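Local coordinates for protein GNA33 (Neisseria gonorrhoeae FA 1090, PDB 2G5D) that probably acts as a lytic transglycosylase, cleaving the MurNAc–GlcNAc linkages of peptidoglycan and leaving a 1,6-anhydro bond on MurNAc, at residues K60-L72 with A329-A341. Residues are numbered along the deposited sequence; the frame is centred on the assembly and turned at random.
Sequences KSLQSFRLGCANL and ALGTPLMGEYAGA
Met335 reaches its extended, flexible thioether up to helix 58-72, where SD lies 3.6 Å from Lys60 O and CE touches the Lys60 and Gln63 side chains. Leu67 CD1 meets Met335 CB at 4.0 Å, and Leu67 CD2 approaches the Pro333 ring. Because the adjacent Gly68 has no side chain, the Leu330 CD2 methyl can come to 3.7 Å from Gly68 CA; Thr332 sets CG2 against Leu67 O. Tyr338 offers a flat face to the aliphatic part of Lys60: Lys60 CB stands 3.6 Å from the centroid of the Tyr338 ring in a CH-pi contact, while Lys60 NZ bends away to a salt bridge with Asp57. The small Ser64 allows close approach. Its OG, directed away from the backbone N (chi1 -172°), donates to Tyr338 O at 2.5 Å from above the carbonyl plane and accepts from a water that bridges to Met335 N. At the far edge, Asn71, whose amide N-H can serve a loop carbonyl, gives ND2 to Leu330 O (2.8 Å, N-H...O 157°) in the Leu330 carbonyl plane. Beyond the type II turn Met335-Tyr338, strand 339-342 pairs with strands 365-375 and 384-391; the arrangement is that of a helix laid against the loop entering a beta barrel, consistent with the double-psi barrel of the 3D domain.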
loop_
_atom_site.group_PDB
_atom_site.type_symbol
_atom_site.label_atom_id
_atom_site.label_comp_id
_atom_site.label_asym_id
_atom_site.label_seq_id
_atom_site.Cartn_x
_atom_site.Cartn_y
_atom_site.Cartn_z
ATOM N N LYS A 60 19.016 -9.280 -2.653
ATOM C CA LYS A 60 17.637 -9.051 -2.271
ATOM C C LYS A 60 17.064 -7.792 -2.950
ATOM O O LYS A 60 15.927 -7.839 -3.435
ATOM C CB LYS A 60 17.464 -9.057 -0.740
ATOM C CG LYS A 60 17.373 -10.467 -0.192
ATOM C CD LYS A 60 17.249 -10.542 1.327
ATOM C CE LYS A 60 17.500 -11.967 1.843
ATOM N NZ LYS A 60 18.777 -12.588 1.279
ATOM N N SER A 61 17.848 -6.701 -3.043
ATOM C CA SER A 61 17.386 -5.495 -3.748
ATOM C C SER A 61 17.169 -5.800 -5.214
ATOM O O SER A 61 16.216 -5.297 -5.819
ATOM C CB SER A 61 18.399 -4.324 -3.642
ATOM O OG SER A 61 18.764 -4.091 -2.297
ATOM N N LEU A 62 18.050 -6.626 -5.790
ATOM C CA LEU A 62 17.887 -7.037 -7.210
ATOM C C LEU A 62 16.628 -7.868 -7.433
ATOM O O LEU A 62 15.904 -7.614 -8.392
ATOM C CB LEU A 62 19.140 -7.711 -7.796
ATOM C CG LEU A 62 19.090 -8.143 -9.285
ATOM C CD1 LEU A 62 18.874 -6.955 -10.223
ATOM C CD2 LEU A 62 20.333 -8.890 -9.683
ATOM N N GLN A 63 16.361 -8.851 -6.563
ATOM C CA GLN A 63 15.071 -9.563 -6.589
ATOM C C GLN A 63 13.895 -8.579 -6.598
ATOM O O GLN A 63 12.981 -8.682 -7.419
ATOM C CB GLN A 63 14.934 -10.496 -5.385
ATOM C CG GLN A 63 15.749 -11.776 -5.501
ATOM C CD GLN A 63 15.708 -12.573 -4.234
ATOM O OE1 GLN A 63 16.219 -12.137 -3.195
ATOM N NE2 GLN A 63 15.114 -13.729 -4.293
ATOM N N SER A 64 13.923 -7.617 -5.683
ATOM C CA SER A 64 12.831 -6.665 -5.543
ATOM C C SER A 64 12.688 -5.816 -6.822
ATOM O O SER A 64 11.575 -5.652 -7.345
ATOM C CB SER A 64 13.081 -5.815 -4.296
ATOM O OG SER A 64 11.989 -4.985 -3.979
ATOM N N PHE A 65 13.805 -5.314 -7.359
ATOM C CA PHE A 65 13.776 -4.532 -8.631
ATOM C C PHE A 65 13.202 -5.315 -9.821
ATOM O O PHE A 65 12.421 -4.772 -10.608
ATOM C CB PHE A 65 15.162 -3.944 -8.988
ATOM C CG PHE A 65 15.126 -2.978 -10.165
ATOM C CD1 PHE A 65 14.443 -1.766 -10.082
ATOM C CD2 PHE A 65 15.765 -3.301 -11.360
ATOM C CE1 PHE A 65 14.398 -0.887 -11.178
ATOM C CE2 PHE A 65 15.737 -2.426 -12.470
ATOM C CZ PHE A 65 15.061 -1.216 -12.377
ATOM N N ARG A 66 13.622 -6.575 -9.960
ATOM C CA ARG A 66 13.143 -7.507 -11.000
ATOM C C ARG A 66 11.636 -7.716 -10.962
ATOM O O ARG A 66 10.994 -7.775 -12.014
ATOM C CB ARG A 66 13.841 -8.890 -10.892
ATOM C CG ARG A 66 15.266 -9.027 -11.505
ATOM C CD ARG A 66 15.564 -10.529 -11.680
ATOM N NE ARG A 66 16.957 -10.817 -12.027
ATOM C CZ ARG A 66 17.431 -12.038 -12.294
ATOM N NH1 ARG A 66 16.625 -13.091 -12.270
ATOM N NH2 ARG A 66 18.717 -12.204 -12.586
ATOM N N LEU A 67 11.064 -7.828 -9.755
ATOM C CA LEU A 67 9.603 -7.919 -9.594
ATOM C C LEU A 67 8.877 -6.659 -10.130
ATOM O O LEU A 67 7.863 -6.758 -10.820
ATOM C CB LEU A 67 9.239 -8.180 -8.115
ATOM C CG LEU A 67 9.629 -9.512 -7.463
ATOM C CD1 LEU A 67 9.690 -9.430 -5.916
ATOM C CD2 LEU A 67 8.714 -10.628 -7.870
ATOM N N GLY A 68 9.398 -5.477 -9.807
ATOM C CA GLY A 68 8.818 -4.235 -10.307
ATOM C C GLY A 68 8.900 -4.118 -11.831
ATOM O O GLY A 68 8.001 -3.565 -12.446
ATOM N N CYS A 69 9.954 -4.676 -12.429
ATOM C CA CYS A 69 10.192 -4.622 -13.883
ATOM C C CYS A 69 9.157 -5.277 -14.768
ATOM O O CYS A 69 9.037 -4.894 -15.945
ATOM C CB CYS A 69 11.597 -5.122 -14.247
ATOM S SG CYS A 69 12.909 -3.960 -13.870
ATOM N N ALA A 70 8.389 -6.244 -14.236
ATOM C CA ALA A 70 7.280 -6.844 -15.015
ATOM C C ALA A 70 6.385 -5.757 -15.629
ATOM O O ALA A 70 5.860 -5.911 -16.740
ATOM C CB ALA A 70 6.444 -7.808 -14.161
ATOM N N ASN A 71 6.220 -4.657 -14.906
ATOM C CA ASN A 71 5.529 -3.461 -15.434
ATOM C C ASN A 71 6.475 -2.282 -15.754
ATOM O O ASN A 71 6.288 -1.574 -16.752
ATOM C CB ASN A 71 4.435 -2.985 -14.458
ATOM C CG ASN A 71 3.167 -3.857 -14.491
ATOM O OD1 ASN A 71 3.059 -4.819 -15.258
ATOM N ND2 ASN A 71 2.201 -3.508 -13.654
ATOM N N LEU A 72 7.471 -2.051 -14.901
ATOM C CA LEU A 72 8.337 -0.884 -15.037
ATOM C C LEU A 72 9.121 -0.911 -16.347
ATOM O O LEU A 72 9.438 0.142 -16.908
ATOM C CB LEU A 72 9.301 -0.796 -13.848
ATOM C CG LEU A 72 9.723 0.509 -13.149
ATOM C CD1 LEU A 72 11.202 0.430 -12.773
ATOM C CD2 LEU A 72 9.401 1.789 -13.902
ATOM N N ALA A 329 1.001 -0.092 -5.918
ATOM C CA ALA A 329 0.661 0.934 -6.909
ATOM C C ALA A 329 1.279 0.670 -8.286
ATOM O O ALA A 329 0.691 1.021 -9.301
ATOM C CB ALA A 329 1.079 2.291 -6.418
ATOM N N LEU A 330 2.466 0.056 -8.302
ATOM C CA LEU A 330 3.134 -0.330 -9.548
ATOM C C LEU A 330 2.449 -1.525 -10.241
ATOM O O LEU A 330 2.700 -1.816 -11.431
ATOM C CB LEU A 330 4.627 -0.603 -9.280
ATOM C CG LEU A 330 5.652 -0.988 -10.362
ATOM C CD1 LEU A 330 5.589 -0.075 -11.589
ATOM C CD2 LEU A 330 7.079 -1.011 -9.763
ATOM N N GLY A 331 1.580 -2.216 -9.504
ATOM C CA GLY A 331 0.803 -3.321 -10.080
ATOM C C GLY A 331 1.549 -4.637 -9.984
ATOM O O GLY A 331 1.198 -5.617 -10.662
ATOM N N THR A 332 2.589 -4.645 -9.147
ATOM C CA THR A 332 3.465 -5.804 -8.970
ATOM C C THR A 332 3.529 -6.235 -7.495
ATOM O O THR A 332 3.319 -5.408 -6.594
ATOM C CB THR A 332 4.917 -5.554 -9.531
ATOM O OG1 THR A 332 5.521 -4.432 -8.859
ATOM C CG2 THR A 332 4.880 -5.311 -11.045
ATOM N N PRO A 333 3.792 -7.536 -7.242
ATOM C CA PRO A 333 3.873 -8.049 -5.863
ATOM C C PRO A 333 5.060 -7.538 -4.991
ATOM O O PRO A 333 6.231 -7.626 -5.381
ATOM C CB PRO A 333 3.918 -9.576 -6.066
ATOM C CG PRO A 333 4.445 -9.779 -7.462
ATOM C CD PRO A 333 3.948 -8.609 -8.254
ATOM N N LEU A 334 4.762 -7.030 -3.795
ATOM C CA LEU A 334 5.805 -6.439 -2.963
ATOM C C LEU A 334 6.605 -7.500 -2.193
ATOM O O LEU A 334 6.043 -8.502 -1.704
ATOM C CB LEU A 334 5.205 -5.412 -1.984
ATOM C CG LEU A 334 4.312 -4.307 -2.561
ATOM C CD1 LEU A 334 3.663 -3.473 -1.450
ATOM C CD2 LEU A 334 5.102 -3.429 -3.501
ATOM N N MET A 335 7.917 -7.278 -2.103
ATOM C CA MET A 335 8.812 -8.156 -1.390
ATOM C C MET A 335 9.054 -7.571 -0.014
ATOM O O MET A 335 9.506 -6.428 0.110
ATOM C CB MET A 335 10.131 -8.277 -2.148
ATOM C CG MET A 335 11.127 -9.252 -1.574
ATOM S SD MET A 335 12.684 -9.124 -2.463
ATOM C CE MET A 335 13.805 -9.937 -1.346
ATOM N N GLY A 336 8.764 -8.364 1.009
ATOM C CA GLY A 336 8.985 -7.967 2.406
ATOM C C GLY A 336 10.380 -7.440 2.670
ATOM O O GLY A 336 11.382 -8.081 2.283
ATOM N N GLU A 337 10.427 -6.249 3.288
ATOM C CA GLU A 337 11.672 -5.578 3.705
ATOM C C GLU A 337 12.487 -4.874 2.624
ATOM O O GLU A 337 13.494 -4.223 2.954
ATOM C CB GLU A 337 12.593 -6.536 4.448
ATOM C CG GLU A 337 12.150 -6.841 5.836
ATOM C CD GLU A 337 13.053 -7.851 6.494
ATOM O OE1 GLU A 337 12.594 -8.965 6.733
ATOM O OE2 GLU A 337 14.229 -7.542 6.766
ATOM N N TYR A 338 12.034 -4.995 1.369
ATOM C CA TYR A 338 12.728 -4.511 0.174
ATOM C C TYR A 338 11.802 -3.725 -0.755
ATOM O O TYR A 338 12.091 -3.528 -1.933
ATOM C CB TYR A 338 13.458 -5.667 -0.548
ATOM C CG TYR A 338 14.690 -6.040 0.236
ATOM C CD1 TYR A 338 14.661 -7.052 1.205
ATOM C CD2 TYR A 338 15.871 -5.319 0.059
ATOM C CE1 TYR A 338 15.803 -7.320 1.987
ATOM C CE2 TYR A 338 17.002 -5.587 0.817
ATOM C CZ TYR A 338 16.971 -6.568 1.770
ATOM O OH TYR A 338 18.130 -6.781 2.482
ATOM N N ALA A 339 10.688 -3.272 -0.194
ATOM C CA ALA A 339 9.745 -2.419 -0.910
ATOM C C ALA A 339 9.179 -1.360 0.022
ATOM O O ALA A 339 9.163 -1.521 1.250
ATOM C CB ALA A 339 8.609 -3.244 -1.548
ATOM N N GLY A 340 8.760 -0.251 -0.558
ATOM C CA GLY A 340 8.139 0.800 0.224
ATOM C C GLY A 340 7.130 1.614 -0.534
ATOM O O GLY A 340 7.091 1.568 -1.768
ATOM N N ALA A 341 6.283 2.326 0.212
ATOM C CA ALA A 341 5.371 3.309 -0.363
ATOM C C ALA A 341 5.929 4.734 -0.268
ATOM O O ALA A 341 6.521 5.120 0.751
ATOM C CB ALA A 341 3.946 3.223 0.285
HETATM O O HOH W 1 9.233 -5.504 -4.076
#